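Local coordinates for protein GNA33 (Neisseria gonorrhoeae FA 1090, PDB 2G5D) that probably cleaves the beta-1,4-glycosidic bonds between N-acetylmuramic acid and N-acetylglucosamine in peptidoglycan, leaving a 1,6-anhydro bond in the muramic acid residue, at residues P51-Q56 with W409-N414; Q56-S61 with R97-Y102; Q76-V81 with G350-V355; R368-Q373 with V385-G390. One frame throughout, in Å; residues are numbered along the deposited sequence.

Contact 1 (P51-Q56 with W409-N414)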
# COMPACT_ATOMS: atom_id res chain seq x y z
N PRO A 51 -17.51 -18.09 -5.83
CA PRO A 51 -17.14 -18.94 -6.95
C PRO A 51 -15.75 -19.54 -6.75
O PRO A 51 -14.84 -18.85 -6.32
CB PRO A 51 -17.19 -17.98 -8.15
CG PRO A 51 -17.01 -16.60 -7.58
CD PRO A 51 -17.56 -16.65 -6.17
N HIS A 52 -15.60 -20.84 -7.02
CA HIS A 52 -14.34 -21.56 -6.82
C HIS A 52 -13.84 -21.61 -5.38
O HIS A 52 -12.67 -21.92 -5.14
CB HIS A 52 -13.24 -21.02 -7.74
CG HIS A 52 -13.54 -21.17 -9.19
ND1 HIS A 52 -12.74 -20.65 -10.17
CD2 HIS A 52 -14.58 -21.78 -9.83
CE1 HIS A 52 -13.25 -20.93 -11.36
NE2 HIS A 52 -14.38 -21.61 -11.17
N TRP A 53 -14.73 -21.36 -4.44
CA TRP A 53 -14.48 -21.56 -3.02
C TRP A 53 -13.81 -22.91 -2.74
O TRP A 53 -12.78 -22.97 -2.07
CB TRP A 53 -15.78 -21.51 -2.23
CG TRP A 53 -15.54 -21.80 -0.79
CD1 TRP A 53 -15.73 -22.99 -0.14
CD2 TRP A 53 -15.01 -20.88 0.17
NE1 TRP A 53 -15.35 -22.85 1.20
CE2 TRP A 53 -14.92 -21.57 1.40
CE3 TRP A 53 -14.64 -19.53 0.12
CZ2 TRP A 53 -14.44 -20.95 2.57
CZ3 TRP A 53 -14.16 -18.91 1.27
CH2 TRP A 53 -14.08 -19.62 2.48
N ALA A 54 -14.41 -23.99 -3.24
CA ALA A 54 -13.91 -25.37 -3.04
C ALA A 54 -12.45 -25.56 -3.43
O ALA A 54 -11.71 -26.25 -2.70
CB ALA A 54 -14.79 -26.36 -3.84
N ALA A 55 -12.06 -24.96 -4.56
CA ALA A 55 -10.73 -25.12 -5.16
C ALA A 55 -9.63 -24.12 -4.71
O ALA A 55 -8.52 -24.12 -5.25
CB ALA A 55 -10.86 -25.15 -6.70
N GLN A 56 -9.93 -23.30 -3.72
CA GLN A 56 -8.93 -22.38 -3.16
C GLN A 56 -7.69 -23.05 -2.58
O GLN A 56 -7.76 -24.10 -1.96
CB GLN A 56 -9.53 -21.49 -2.08
CG GLN A 56 -10.53 -20.44 -2.58
CD GLN A 56 -9.95 -19.59 -3.67
OE1 GLN A 56 -9.02 -18.81 -3.43
NE2 GLN A 56 -10.45 -19.75 -4.90
N TRP A 409 -16.50 -10.31 -1.07
CA TRP A 409 -17.22 -10.81 0.10
C TRP A 409 -16.26 -10.62 1.22
O TRP A 409 -15.09 -10.99 1.12
CB TRP A 409 -17.53 -12.30 -0.00
CG TRP A 409 -18.52 -12.71 -1.08
CD1 TRP A 409 -19.79 -13.11 -0.90
CD2 TRP A 409 -18.25 -12.82 -2.49
NE1 TRP A 409 -20.36 -13.47 -2.11
CE2 TRP A 409 -19.45 -13.29 -3.10
CE3 TRP A 409 -17.13 -12.58 -3.28
CZ2 TRP A 409 -19.56 -13.50 -4.50
CZ3 TRP A 409 -17.24 -12.77 -4.68
CH2 TRP A 409 -18.44 -13.23 -5.27
N GLN A 410 -16.75 -10.05 2.31
CA GLN A 410 -15.92 -9.87 3.49
C GLN A 410 -16.23 -10.98 4.51
O GLN A 410 -17.41 -11.19 4.83
CB GLN A 410 -16.25 -8.49 4.08
CG GLN A 410 -15.46 -8.14 5.33
CD GLN A 410 -15.68 -6.71 5.80
OE1 GLN A 410 -14.80 -6.14 6.44
NE2 GLN A 410 -16.86 -6.13 5.52
N LEU A 411 -15.20 -11.69 5.00
CA LEU A 411 -15.35 -12.76 6.04
C LEU A 411 -14.96 -12.19 7.41
O LEU A 411 -13.92 -11.58 7.56
CB LEU A 411 -14.54 -14.04 5.70
CG LEU A 411 -15.13 -14.98 4.61
CD1 LEU A 411 -15.23 -14.25 3.28
CD2 LEU A 411 -14.30 -16.28 4.42
N LEU A 412 -15.85 -12.36 8.38
CA LEU A 412 -15.63 -11.83 9.72
C LEU A 412 -15.92 -12.94 10.71
O LEU A 412 -16.79 -13.80 10.44
CB LEU A 412 -16.59 -10.63 9.99
CG LEU A 412 -16.35 -9.38 9.14
CD1 LEU A 412 -17.53 -8.40 9.28
CD2 LEU A 412 -15.00 -8.72 9.51
N PRO A 413 -15.20 -12.94 11.85
CA PRO A 413 -15.47 -13.94 12.90
C PRO A 413 -16.98 -14.03 13.19
O PRO A 413 -17.62 -12.98 13.37
CB PRO A 413 -14.70 -13.39 14.10
CG PRO A 413 -13.57 -12.63 13.47
CD PRO A 413 -14.13 -12.00 12.25
N ASN A 414 -17.53 -15.24 13.20
CA ASN A 414 -18.97 -15.44 13.46
C ASN A 414 -19.46 -14.56 14.59
O ASN A 414 -18.90 -14.60 15.69
CB ASN A 414 -19.26 -16.88 13.87
CG ASN A 414 -18.86 -17.89 12.83
OD1 ASN A 414 -18.88 -17.62 11.64
ND2 ASN A 414 -18.54 -19.08 13.29

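Contact 2 (Q56-S61 with R97-Y102)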
# COMPACT_ATOMS: atom_id res chain seq x y z
N GLN A 56 -9.93 -23.30 -3.72
CA GLN A 56 -8.93 -22.38 -3.16
C GLN A 56 -7.69 -23.05 -2.58
O GLN A 56 -7.76 -24.10 -1.96
CB GLN A 56 -9.53 -21.49 -2.08
CG GLN A 56 -10.53 -20.44 -2.58
CD GLN A 56 -9.95 -19.59 -3.67
OE1 GLN A 56 -9.02 -18.81 -3.43
NE2 GLN A 56 -10.45 -19.75 -4.90
N ASP A 57 -6.56 -22.37 -2.73
CA ASP A 57 -5.35 -22.71 -1.98
C ASP A 57 -5.50 -22.03 -0.61
O ASP A 57 -4.91 -20.96 -0.33
CB ASP A 57 -4.10 -22.27 -2.75
CG ASP A 57 -2.84 -22.86 -2.18
OD1 ASP A 57 -2.83 -23.33 -1.02
OD2 ASP A 57 -1.85 -22.87 -2.91
N PHE A 58 -6.31 -22.66 0.24
CA PHE A 58 -6.55 -22.19 1.60
C PHE A 58 -5.31 -22.26 2.50
O PHE A 58 -5.27 -21.59 3.55
CB PHE A 58 -7.71 -22.97 2.26
CG PHE A 58 -9.06 -22.69 1.69
CD1 PHE A 58 -9.70 -23.63 0.89
CD2 PHE A 58 -9.72 -21.49 1.96
CE1 PHE A 58 -10.98 -23.39 0.35
CE2 PHE A 58 -11.01 -21.23 1.41
CZ PHE A 58 -11.64 -22.18 0.62
N ALA A 59 -4.31 -23.06 2.14
CA ALA A 59 -3.04 -23.03 2.91
C ALA A 59 -2.41 -21.65 2.78
O ALA A 59 -1.94 -21.06 3.78
CB ALA A 59 -2.06 -24.12 2.38
N LYS A 60 -2.40 -21.13 1.55
CA LYS A 60 -1.84 -19.83 1.27
C LYS A 60 -2.65 -18.70 1.94
O LYS A 60 -2.05 -17.79 2.51
CB LYS A 60 -1.63 -19.62 -0.24
CG LYS A 60 -0.35 -20.27 -0.73
CD LYS A 60 -0.10 -20.14 -2.23
CE LYS A 60 1.01 -21.08 -2.70
NZ LYS A 60 0.81 -22.52 -2.22
N SER A 61 -3.99 -18.79 1.93
CA SER A 61 -4.82 -17.79 2.62
C SER A 61 -4.56 -17.83 4.11
O SER A 61 -4.53 -16.78 4.76
CB SER A 61 -6.34 -18.02 2.39
OG SER A 61 -6.63 -18.14 1.01
N ARG A 97 -11.60 -25.65 6.40
CA ARG A 97 -12.51 -25.89 7.52
C ARG A 97 -12.48 -24.82 8.59
O ARG A 97 -13.52 -24.49 9.13
CB ARG A 97 -12.32 -27.28 8.10
CG ARG A 97 -13.02 -28.24 7.22
CD ARG A 97 -12.18 -29.46 6.88
NE ARG A 97 -12.42 -30.55 7.81
CZ ARG A 97 -13.34 -31.49 7.63
NH1 ARG A 97 -13.47 -32.46 8.53
NH2 ARG A 97 -14.11 -31.47 6.54
N PHE A 98 -11.28 -24.28 8.85
CA PHE A 98 -11.06 -23.08 9.67
C PHE A 98 -11.86 -21.84 9.18
O PHE A 98 -12.49 -21.16 9.98
CB PHE A 98 -9.56 -22.77 9.72
CG PHE A 98 -9.22 -21.44 10.35
CD1 PHE A 98 -9.40 -21.23 11.72
CD2 PHE A 98 -8.69 -20.40 9.58
CE1 PHE A 98 -9.09 -20.01 12.30
CE2 PHE A 98 -8.36 -19.18 10.15
CZ PHE A 98 -8.56 -18.98 11.50
N PHE A 99 -11.80 -21.55 7.88
CA PHE A 99 -12.48 -20.38 7.33
C PHE A 99 -14.00 -20.61 7.30
O PHE A 99 -14.77 -19.68 7.45
CB PHE A 99 -11.92 -19.94 5.94
CG PHE A 99 -10.52 -19.38 5.98
CD1 PHE A 99 -9.44 -20.05 5.38
CD2 PHE A 99 -10.25 -18.16 6.66
CE1 PHE A 99 -8.12 -19.52 5.44
CE2 PHE A 99 -8.94 -17.64 6.72
CZ PHE A 99 -7.88 -18.31 6.11
N GLU A 100 -14.42 -21.86 7.09
CA GLU A 100 -15.85 -22.23 7.12
C GLU A 100 -16.49 -22.24 8.50
O GLU A 100 -17.66 -21.82 8.65
CB GLU A 100 -16.05 -23.59 6.47
CG GLU A 100 -15.86 -23.52 4.96
CD GLU A 100 -16.00 -24.87 4.30
OE1 GLU A 100 -16.12 -24.89 3.07
OE2 GLU A 100 -15.97 -25.90 5.01
N ARG A 101 -15.72 -22.69 9.48
CA ARG A 101 -16.18 -22.94 10.82
C ARG A 101 -16.18 -21.70 11.70
O ARG A 101 -16.99 -21.60 12.59
CB ARG A 101 -15.36 -24.06 11.47
CG ARG A 101 -15.90 -25.45 11.09
CD ARG A 101 -14.91 -26.55 11.32
NE ARG A 101 -15.40 -27.80 10.72
CZ ARG A 101 -15.13 -29.02 11.18
NH1 ARG A 101 -14.34 -29.18 12.25
NH2 ARG A 101 -15.64 -30.08 10.55
N TYR A 102 -15.28 -20.76 11.41
CA TYR A 102 -15.04 -19.61 12.29
C TYR A 102 -15.48 -18.24 11.74
O TYR A 102 -15.61 -17.27 12.49
CB TYR A 102 -13.56 -19.59 12.73
CG TYR A 102 -13.20 -20.65 13.77
CD1 TYR A 102 -12.79 -21.92 13.40
CD2 TYR A 102 -13.28 -20.36 15.15
CE1 TYR A 102 -12.45 -22.89 14.37
CE2 TYR A 102 -12.95 -21.30 16.12
CZ TYR A 102 -12.53 -22.57 15.73
OH TYR A 102 -12.21 -23.51 16.70

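Contact 3 (Q76-V81 with G350-V355)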
# COMPACT_ATOMS: atom_id res chain seq x y z
N GLN A 76 -9.99 -6.19 19.58
CA GLN A 76 -11.17 -6.80 20.18
C GLN A 76 -12.03 -7.59 19.18
O GLN A 76 -12.44 -7.07 18.14
CB GLN A 76 -12.01 -5.75 20.92
CG GLN A 76 -13.17 -6.30 21.80
CD GLN A 76 -12.82 -7.53 22.63
OE1 GLN A 76 -11.80 -7.57 23.33
NE2 GLN A 76 -13.69 -8.54 22.57
N GLY A 77 -12.27 -8.85 19.52
CA GLY A 77 -13.11 -9.71 18.71
C GLY A 77 -12.37 -10.60 17.72
O GLY A 77 -12.98 -11.45 17.06
N TRP A 78 -11.04 -10.42 17.63
CA TRP A 78 -10.20 -11.18 16.70
C TRP A 78 -9.24 -12.14 17.41
O TRP A 78 -8.54 -12.89 16.75
CB TRP A 78 -9.39 -10.24 15.77
CG TRP A 78 -10.21 -9.49 14.71
CD1 TRP A 78 -10.77 -8.24 14.85
CD2 TRP A 78 -10.53 -9.93 13.37
NE1 TRP A 78 -11.40 -7.88 13.69
CE2 TRP A 78 -11.28 -8.89 12.77
CE3 TRP A 78 -10.24 -11.10 12.63
CZ2 TRP A 78 -11.77 -8.98 11.46
CZ3 TRP A 78 -10.71 -11.17 11.31
CH2 TRP A 78 -11.48 -10.13 10.75
N GLN A 79 -9.23 -12.14 18.74
CA GLN A 79 -8.27 -12.91 19.54
C GLN A 79 -8.38 -14.41 19.30
O GLN A 79 -7.37 -15.08 19.08
CB GLN A 79 -8.46 -12.65 21.05
CG GLN A 79 -8.36 -11.18 21.48
CD GLN A 79 -9.73 -10.50 21.64
OE1 GLN A 79 -10.67 -10.76 20.88
NE2 GLN A 79 -9.83 -9.62 22.62
N ASP A 80 -9.61 -14.93 19.39
CA ASP A 80 -9.90 -16.35 19.17
C ASP A 80 -9.59 -16.88 17.75
O ASP A 80 -8.95 -17.93 17.62
CB ASP A 80 -11.36 -16.66 19.56
CG ASP A 80 -11.53 -16.90 21.04
OD1 ASP A 80 -12.70 -17.01 21.48
OD2 ASP A 80 -10.50 -16.98 21.77
N VAL A 81 -10.04 -16.17 16.72
CA VAL A 81 -9.67 -16.56 15.33
C VAL A 81 -8.15 -16.53 15.10
O VAL A 81 -7.59 -17.44 14.48
CB VAL A 81 -10.47 -15.81 14.20
CG1 VAL A 81 -11.97 -16.22 14.21
CG2 VAL A 81 -10.28 -14.26 14.28
N GLY A 350 -7.75 -6.17 8.22
CA GLY A 350 -7.31 -7.51 8.59
C GLY A 350 -8.19 -8.65 8.09
O GLY A 350 -7.79 -9.82 8.14
N ALA A 351 -9.39 -8.33 7.61
CA ALA A 351 -10.40 -9.33 7.33
C ALA A 351 -10.04 -10.17 6.12
O ALA A 351 -9.52 -9.65 5.14
CB ALA A 351 -11.77 -8.69 7.13
N PRO A 352 -10.31 -11.48 6.19
CA PRO A 352 -10.30 -12.25 4.94
C PRO A 352 -11.30 -11.67 3.92
O PRO A 352 -12.41 -11.25 4.27
CB PRO A 352 -10.69 -13.67 5.41
CG PRO A 352 -10.25 -13.70 6.88
CD PRO A 352 -10.57 -12.31 7.39
N LEU A 353 -10.91 -11.63 2.65
CA LEU A 353 -11.72 -10.96 1.64
C LEU A 353 -11.67 -11.80 0.38
O LEU A 353 -10.62 -11.99 -0.20
CB LEU A 353 -11.15 -9.55 1.41
CG LEU A 353 -11.88 -8.25 0.97
CD1 LEU A 353 -11.68 -8.00 -0.50
CD2 LEU A 353 -13.36 -8.12 1.34
N PHE A 354 -12.82 -12.35 -0.00
CA PHE A 354 -12.90 -13.08 -1.25
C PHE A 354 -13.16 -12.14 -2.43
O PHE A 354 -14.11 -11.35 -2.40
CB PHE A 354 -13.97 -14.15 -1.18
CG PHE A 354 -13.82 -15.20 -2.21
CD1 PHE A 354 -13.14 -16.40 -1.90
CD2 PHE A 354 -14.32 -15.02 -3.50
CE1 PHE A 354 -12.97 -17.40 -2.88
CE2 PHE A 354 -14.17 -16.01 -4.47
CZ PHE A 354 -13.48 -17.20 -4.15
N VAL A 355 -12.31 -12.25 -3.46
CA VAL A 355 -12.38 -11.42 -4.65
C VAL A 355 -12.58 -12.32 -5.85
O VAL A 355 -11.77 -13.21 -6.13
CB VAL A 355 -11.10 -10.52 -4.84
CG1 VAL A 355 -11.23 -9.61 -6.10
CG2 VAL A 355 -10.89 -9.66 -3.65

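Contact 4 (R368-Q373 with V385-G390)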
# COMPACT_ATOMS: atom_id res chain seq x y z
N ARG A 368 -10.10 -15.62 -5.42
CA ARG A 368 -9.07 -15.75 -4.42
C ARG A 368 -9.55 -15.30 -3.06
O ARG A 368 -10.14 -14.24 -2.94
CB ARG A 368 -7.87 -14.86 -4.82
CG ARG A 368 -7.06 -15.35 -6.03
CD ARG A 368 -5.83 -16.13 -5.56
NE ARG A 368 -5.28 -16.94 -6.64
CZ ARG A 368 -4.30 -16.57 -7.47
NH1 ARG A 368 -3.72 -15.37 -7.38
NH2 ARG A 368 -3.92 -17.43 -8.42
N LEU A 369 -9.30 -16.11 -2.03
CA LEU A 369 -9.43 -15.60 -0.66
C LEU A 369 -8.15 -14.91 -0.26
O LEU A 369 -7.17 -15.56 0.13
CB LEU A 369 -9.77 -16.71 0.35
CG LEU A 369 -10.04 -16.19 1.77
CD1 LEU A 369 -11.24 -15.25 1.75
CD2 LEU A 369 -10.29 -17.37 2.69
N ILE A 370 -8.18 -13.57 -0.33
CA ILE A 370 -7.06 -12.71 0.12
C ILE A 370 -7.32 -12.13 1.50
O ILE A 370 -8.38 -12.32 2.04
CB ILE A 370 -6.76 -11.60 -0.92
CG1 ILE A 370 -7.87 -10.53 -0.93
CG2 ILE A 370 -6.56 -12.26 -2.33
CD1 ILE A 370 -7.47 -9.20 -1.50
N MET A 371 -6.33 -11.45 2.07
CA MET A 371 -6.48 -10.71 3.31
C MET A 371 -6.39 -9.21 3.05
O MET A 371 -5.50 -8.74 2.35
CB MET A 371 -5.44 -11.16 4.34
CG MET A 371 -5.41 -12.70 4.56
SD MET A 371 -6.90 -13.36 5.34
CE MET A 371 -7.22 -14.67 4.17
N ALA A 372 -7.36 -8.48 3.60
CA ALA A 372 -7.47 -7.04 3.47
C ALA A 372 -6.64 -6.38 4.56
O ALA A 372 -7.12 -6.11 5.68
CB ALA A 372 -8.91 -6.63 3.57
N GLN A 373 -5.37 -6.15 4.25
CA GLN A 373 -4.38 -5.80 5.27
C GLN A 373 -3.71 -4.46 4.99
O GLN A 373 -2.77 -4.04 5.69
CB GLN A 373 -3.34 -6.91 5.35
CG GLN A 373 -3.86 -8.23 5.90
CD GLN A 373 -2.81 -9.32 5.81
OE1 GLN A 373 -1.85 -9.19 5.07
NE2 GLN A 373 -3.00 -10.41 6.57
N VAL A 385 -10.73 -2.98 -4.61
CA VAL A 385 -9.53 -3.70 -4.15
C VAL A 385 -8.25 -3.41 -4.95
O VAL A 385 -8.22 -3.54 -6.18
CB VAL A 385 -9.76 -5.27 -4.10
CG1 VAL A 385 -8.49 -6.01 -3.56
CG2 VAL A 385 -11.00 -5.62 -3.24
N ASP A 386 -7.18 -3.02 -4.26
CA ASP A 386 -5.88 -2.98 -4.90
C ASP A 386 -5.20 -4.30 -4.57
O ASP A 386 -4.87 -4.59 -3.41
CB ASP A 386 -5.05 -1.79 -4.43
CG ASP A 386 -4.13 -1.22 -5.52
OD1 ASP A 386 -4.34 -1.49 -6.73
OD2 ASP A 386 -3.21 -0.47 -5.16
N TYR A 387 -5.03 -5.11 -5.59
CA TYR A 387 -4.60 -6.48 -5.45
C TYR A 387 -3.08 -6.52 -5.39
O TYR A 387 -2.43 -6.07 -6.33
CB TYR A 387 -5.17 -7.28 -6.64
CG TYR A 387 -4.93 -8.76 -6.55
CD1 TYR A 387 -5.86 -9.59 -5.95
CD2 TYR A 387 -3.77 -9.32 -7.05
CE1 TYR A 387 -5.63 -10.97 -5.84
CE2 TYR A 387 -3.54 -10.69 -6.95
CZ TYR A 387 -4.46 -11.50 -6.34
OH TYR A 387 -4.24 -12.84 -6.27
N PHE A 388 -2.50 -7.00 -4.28
CA PHE A 388 -1.05 -7.00 -4.15
C PHE A 388 -0.44 -8.21 -4.84
O PHE A 388 -0.68 -9.36 -4.46
CB PHE A 388 -0.59 -6.88 -2.68
CG PHE A 388 0.91 -6.86 -2.54
CD1 PHE A 388 1.67 -5.82 -3.09
CD2 PHE A 388 1.58 -7.90 -1.89
CE1 PHE A 388 3.03 -5.81 -3.00
CE2 PHE A 388 2.95 -7.88 -1.79
CZ PHE A 388 3.68 -6.83 -2.34
N TRP A 389 0.35 -7.95 -5.89
CA TRP A 389 0.91 -9.03 -6.70
C TRP A 389 2.22 -9.64 -6.21
O TRP A 389 2.58 -10.72 -6.65
CB TRP A 389 0.99 -8.61 -8.17
CG TRP A 389 -0.32 -8.75 -8.88
CD1 TRP A 389 -1.18 -7.74 -9.24
CD2 TRP A 389 -0.93 -9.97 -9.31
NE1 TRP A 389 -2.28 -8.26 -9.89
CE2 TRP A 389 -2.14 -9.62 -9.96
CE3 TRP A 389 -0.56 -11.32 -9.23
CZ2 TRP A 389 -3.01 -10.59 -10.49
CZ3 TRP A 389 -1.42 -12.28 -9.80
CH2 TRP A 389 -2.63 -11.91 -10.41
N GLY A 390 2.91 -8.98 -5.28
CA GLY A 390 4.19 -9.47 -4.79
C GLY A 390 5.33 -8.62 -5.31
O GLY A 390 5.11 -7.49 -5.78

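Contact 1 (P51-Q56 with W409-N414)
The indole of W409 meets the pyrrolidine ring of P51 obliquely, CH2 of W409 lying 3.6 Å from CD of P51, and the indole of W53 meets L411 in the same slanting way, its CH2 atom 3.9 Å from the CD2 methyl. In both pairs the side chains come from opposite directions and meet through carbon alone. The W53 ring also packs edge-to-face with F58, meets H47 with the planes at about 55°, and donates NE1 to OE1 of E100, which together would limit its rotation. A chi1 of 177°, with CG anti to the backbone N, carries the six-membered end of this indole to L411. W409 and L411 are two residues apart on strand 403-413, and their CB atoms face the loop together. This strand runs antiparallel to strands 103-110 and 352-358 in the beta barrel to which the 3D region, of the double-psi beta-barrel clan, contributes, and the loop before helix 58-72 covers it here. L411 also packs on F103 and P105, and W409 on A356 and M50. The loop is shaped by a type I turn from W53 to Q56, closed by a weak bond from Q56 N to W53 O of 3.3 Å. The side chain of Q56 folds back and gives NE2 to H52 O at 3.1 Å. That bond is nearly straight at the hydrogen (172°), yet the donor stands well above the carbonyl plane. The same NE2 also binds N367 O.

Contact 2 (Q56-S61 with R97-Y102)
F58 and F99 mark the closest backbone approach, their CA atoms 8.4 Å apart, where the first turn of helix 58-72 faces the C-terminal part of helix 92-102. There is no hydrogen bond between the two segments. The side chains of F58 and F99 run past one another antiparallel and touch at a slant, CD2 of F58 lying 3.7 Å from CD1 of F99. One turn farther on, CB of S61 lies 3.8 Å from CE1 of F99, while the carbonyl O of F58 sits at the edge of the F99 ring, in its plane. Within each segment a neighbour covers one face: Q56 CB lies 3.4 Å above the centre of the F58 ring, F98 CD2 over that of F99. In F99, CG is anti to the carbonyl carbon (chi1 -69°), which sends the ring across to the other helix. S61 turns its hydroxyl to L369 O. D57 occupies the N-cap: its OD1 takes a weak bond from K60 N at 3.4 Å, and its OD2 forms a salt bridge with K60 NZ at 2.8 Å. The whole is a helix-helix interface at a capped N terminus, with F58 and F99 both also resting on L369 of barrel strand 365-375.

Contact 3 (Q76-V81 with G350-V355)
W78, in the loop just ahead of helix 79-86, presses the six-membered ring of its indole against G350-P352, where the chain enters barrel strand 352-358. Its CH2 atom does most of the touching, 3.7 Å from CA of A351 and 3.9 Å from the CB of the same residue; the CA approaches the ring obliquely. P352 comes from the opposite direction and meets the indole at its edge, near the ring plane, with CD 4.1 Å from CZ3 of W78. The indole reaches this point with CG anti to the carbonyl carbon (chi1 -71°). The contact joins the helical cover to the beta barrel to which the 3D region contributes: W78 also packs on F65 and L72 of helix 58-72, and on L412 and P413 of the neighbouring strand 403-413, so it is wedged between helix and barrel. G350 has a positive phi (102°), a conformation suited to glycine. G77, next to the tryptophan, has a backbone of the same kind. The loop around W78 is tied by the amide of Q79, which works in two directions. Its NE2 gives a bond of 2.9 Å to OE1 of Q76, and its OE1 receives G77 N at 2.8 Å; in each the donor stands above the acceptor's carbonyl plane.

Contact 4 (R368-Q373 with V385-G390)
A chi1 of -174° extends the Y387 phenol away from its backbone N, and R368 bends at its second torsion; together these turns bring the phenol oxygen to the rim of the guanidinium. There NH1 of R368 donates to OH of Y387 at 2.8 Å. The acceptor lies in the guanidinium plane, at its edge, but the bond is bent at the hydrogen, 144°. The two side chains cross at about a right angle, and CD of R368 also lies 3.7 Å from the same OH. NH1 makes a salt bridge with OE2 of E337 as well; two partners on one nitrogen would limit the movement of the guanidinium. Nearer the strands the contact is apolar. In I370, CG1 lies between the backbone N and the carbonyl carbon, which points CD1 at V385; it meets CG1 of V385 tip to tip at 3.9 Å. CG2 of I370 lies 3.9 Å from CE1 of Y387, slanted to the ring. The other edge of the tyrosine ring meets W389: CE2 of Y387 lies 3.4 Å above the centre of the W389 indole, and CG of W389 is in the plane of the Y387 ring. The strands do not pair here: their axes pass 9.1 Å apart at 104°, consistent with two walls of a barrel packing across its interior. Strand 365-375 is paired with strands 339-342 and 352-358, and L369 and M371, on its far face, pack against helix 58-72. Strand 384-391 pairs with 339-342 and 116-129, while W389 reaches helix 393-401.

From the N terminus, the loop at 51-56 opens contact 1 and, sharing Q56, runs straight into contact 2. The latter closes early, at helix 92-102. Contact 3 opens inside that loop, at 76-81, and closes only at strand 352-358, so contacts 2 and 3 cross; the loop of contact 3 takes in the MltA-specific insert. Contact 4 then joins two later barrel strands in series with contacts 2 and 3. Strand 403-413 closes contact 1 last, enclosing the others. Q56 OE1 and S61 OG bond to L369 N and O, linking contacts 1 and 2 to contact 4, while backbone bonds tie strand 352-358 to 403-413 and 365-375.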